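Side-chain contact in oxidoreductase, short chain dehydrogenase/reductase family protein (Bifidobacterium adolescentis L2-32, PDB 6OW4), which uses NADH as cofactor and acts as a 20beta-hydroxysteroid dehydrogenase of the short-chain dehydrogenase/reductase family: residues F[59-64]-F[267-272]. Sequence-based numbering, arbitrary orientation.
Sequences AALAQA and STVLFL
Ala64 and Leu270 make the shortest approach of this contact, with Ala64 CB 3.7 Å from Leu270 CD1. With CG anti to the backbone N (chi1 179°), the isopropyl end of the leucine is carried toward Ala64, where Met39 packs on both residues.

The second apolar pair is Leu61 with Val269. Methyl CD1 of Leu61 lies 4.0 Å from CG1 of Val269, the one close methyl pair between these two residues. The two side chains cross at about a right angle and do not run alongside each other. The other Leu61 methyl, CD2, faces the neighbouring backbone, 4.4 Å from Leu270 CA. One leucine thus spreads its two branches over consecutive residues of helix 262-273.

No hydrogen bond joins the segments, and all four side chains in touch are buried, so the evidence is for a purely apolar interface. The backbones come closest at Leu61 and Leu270, whose CA atoms are 6.0 Å apart, a close helix approach that fits the small Ala60 and Ala64 lining this side.

Val269 also packs on Ile228 of strand 223-230, and its side chain is about 10 Å from the bound NAD. The arrangement joins two helices lying against the parallel sheet of the Rossmann fold: the helix after the first strand and the one leading toward the last.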
ATOM      1  N   ALA F  59      15.352 -27.521  -0.584  1.00 39.29           N
ATOM      2  CA  ALA F  59      16.492 -28.004  -1.401  1.00 40.82           C
ATOM      3  C   ALA F  59      17.526 -26.884  -1.579  1.00 41.68           C
ATOM      4  O   ALA F  59      18.735 -27.178  -1.490  1.00 43.37           O
ATOM      5  CB  ALA F  59      16.000 -28.512  -2.733  1.00 40.78           C
ATOM      6  N   ALA F  60      17.065 -25.653  -1.827  1.00 41.33           N
ATOM      7  CA  ALA F  60      17.912 -24.449  -2.002  1.00 41.36           C
ATOM      8  C   ALA F  60      18.613 -24.113  -0.680  1.00 41.86           C
ATOM      9  O   ALA F  60      19.810 -23.766  -0.718  1.00 43.88           O
ATOM     10  CB  ALA F  60      17.078 -23.290  -2.493  1.00 40.22           C
ATOM     11  N   LEU F  61      17.892 -24.215   0.441  1.00 41.30           N
ATOM     12  CA  LEU F  61      18.422 -23.953   1.806  1.00 41.21           C
ATOM     13  C   LEU F  61      19.466 -25.016   2.170  1.00 42.33           C
ATOM     14  O   LEU F  61      20.458 -24.656   2.831  1.00 44.25           O
ATOM     15  CB  LEU F  61      17.259 -23.939   2.801  1.00 40.57           C
ATOM     16  CG  LEU F  61      16.295 -22.763   2.649  1.00 40.46           C
ATOM     17  CD1 LEU F  61      14.939 -23.087   3.255  1.00 40.59           C
ATOM     18  CD2 LEU F  61      16.873 -21.498   3.267  1.00 40.59           C
ATOM     19  N   ALA F  62      19.257 -26.267   1.741  1.00 42.61           N
ATOM     20  CA  ALA F  62      20.175 -27.410   1.967  1.00 43.40           C
ATOM     21  C   ALA F  62      21.486 -27.189   1.202  1.00 43.24           C
ATOM     22  O   ALA F  62      22.561 -27.449   1.782  1.00 41.93           O
ATOM     23  CB  ALA F  62      19.513 -28.703   1.556  1.00 44.11           C
ATOM     24  N   GLN F  63      21.399 -26.717  -0.047  1.00 42.98           N
ATOM     25  CA  GLN F  63      22.564 -26.500  -0.948  1.00 44.03           C
ATOM     26  C   GLN F  63      23.407 -25.326  -0.435  1.00 43.49           C
ATOM     27  O   GLN F  63      24.641 -25.374  -0.608  1.00 45.67           O
ATOM     28  CB  GLN F  63      22.100 -26.252  -2.384  1.00 43.96           C
ATOM     29  CG  GLN F  63      23.213 -26.423  -3.406  1.00 44.38           C
ATOM     30  CD  GLN F  63      22.677 -26.515  -4.812  1.00 45.47           C
ATOM     31  OE1 GLN F  63      21.642 -25.940  -5.142  1.00 46.29           O
ATOM     32  NE2 GLN F  63      23.387 -27.245  -5.657  1.00 46.29           N
ATOM     33  N   ALA F  64      22.767 -24.315   0.162  1.00 41.91           N
ATOM     34  CA  ALA F  64      23.424 -23.194   0.878  1.00 40.29           C
ATOM     35  C   ALA F  64      24.128 -23.725   2.135  1.00 41.65           C
ATOM     36  O   ALA F  64      25.018 -23.020   2.647  1.00 42.11           O
ATOM     37  CB  ALA F  64      22.411 -22.128   1.219  1.00 39.72           C
ATOM     38  N   SER F 267      15.126 -19.174  -4.557  1.00 27.17           N
ATOM     39  CA  SER F 267      16.181 -18.127  -4.483  1.00 26.99           C
ATOM     40  C   SER F 267      15.720 -16.967  -3.586  1.00 26.01           C
ATOM     41  O   SER F 267      16.567 -16.417  -2.854  1.00 26.00           O
ATOM     42  CB  SER F 267      16.576 -17.655  -5.863  1.00 27.23           C
ATOM     43  OG  SER F 267      15.452 -17.604  -6.729  1.00 27.53           O
ATOM     44  N   THR F 268      14.429 -16.617  -3.629  1.00 24.95           N
ATOM     45  CA  THR F 268      13.818 -15.538  -2.804  1.00 24.29           C
ATOM     46  C   THR F 268      13.810 -15.967  -1.332  1.00 24.16           C
ATOM     47  O   THR F 268      14.154 -15.130  -0.478  1.00 23.99           O
ATOM     48  CB  THR F 268      12.407 -15.181  -3.291  1.00 23.96           C
ATOM     49  OG1 THR F 268      12.489 -14.811  -4.668  1.00 24.44           O
ATOM     50  CG2 THR F 268      11.779 -14.050  -2.506  1.00 23.36           C
ATOM     51  N   VAL F 269      13.425 -17.218  -1.053  1.00 24.14           N
ATOM     52  CA  VAL F 269      13.418 -17.812   0.319  1.00 24.40           C
ATOM     53  C   VAL F 269      14.848 -17.774   0.870  1.00 24.23           C
ATOM     54  O   VAL F 269      15.024 -17.351   2.026  1.00 23.74           O
ATOM     55  CB  VAL F 269      12.843 -19.243   0.324  1.00 24.91           C
ATOM     56  CG1 VAL F 269      13.098 -19.963   1.642  1.00 25.07           C
ATOM     57  CG2 VAL F 269      11.357 -19.252  -0.004  1.00 24.87           C
ATOM     58  N   LEU F 270      15.826 -18.198   0.065  1.00 24.29           N
ATOM     59  CA  LEU F 270      17.267 -18.191   0.433  1.00 24.87           C
ATOM     60  C   LEU F 270      17.674 -16.775   0.857  1.00 24.47           C
ATOM     61  O   LEU F 270      18.263 -16.636   1.948  1.00 24.88           O
ATOM     62  CB  LEU F 270      18.100 -18.683  -0.754  1.00 25.95           C
ATOM     63  CG  LEU F 270      19.614 -18.699  -0.538  1.00 26.98           C
ATOM     64  CD1 LEU F 270      19.979 -19.394   0.765  1.00 27.52           C
ATOM     65  CD2 LEU F 270      20.319 -19.367  -1.708  1.00 28.04           C
ATOM     66  N   PHE F 271      17.354 -15.769   0.035  1.00 23.57           N
ATOM     67  CA  PHE F 271      17.674 -14.335   0.271  1.00 23.30           C
ATOM     68  C   PHE F 271      17.126 -13.895   1.636  1.00 22.71           C
ATOM     69  O   PHE F 271      17.883 -13.286   2.414  1.00 21.92           O
ATOM     70  CB  PHE F 271      17.126 -13.461  -0.861  1.00 23.19           C
ATOM     71  CG  PHE F 271      17.207 -11.976  -0.603  1.00 23.00           C
ATOM     72  CD1 PHE F 271      18.434 -11.329  -0.556  1.00 23.02           C
ATOM     73  CD2 PHE F 271      16.059 -11.224  -0.399  1.00 22.77           C
ATOM     74  CE1 PHE F 271      18.510  -9.967  -0.310  1.00 22.62           C
ATOM     75  CE2 PHE F 271      16.138  -9.862  -0.154  1.00 22.66           C
ATOM     76  CZ  PHE F 271      17.363  -9.235  -0.112  1.00 22.56           C
ATOM     77  N   LEU F 272      15.852 -14.195   1.915  1.00 22.97           N
ATOM     78  CA  LEU F 272      15.155 -13.781   3.164  1.00 23.18           C
ATOM     79  C   LEU F 272      15.695 -14.579   4.358  1.00 23.27           C
ATOM     80  O   LEU F 272      15.831 -13.985   5.442  1.00 23.31           O
ATOM     81  CB  LEU F 272      13.642 -13.970   3.006  1.00 23.30           C
ATOM     82  CG  LEU F 272      12.942 -12.965   2.089  1.00 23.50           C
ATOM     83  CD1 LEU F 272      11.457 -13.275   1.976  1.00 23.31           C
ATOM     84  CD2 LEU F 272      13.143 -11.537   2.576  1.00 23.60           C
TER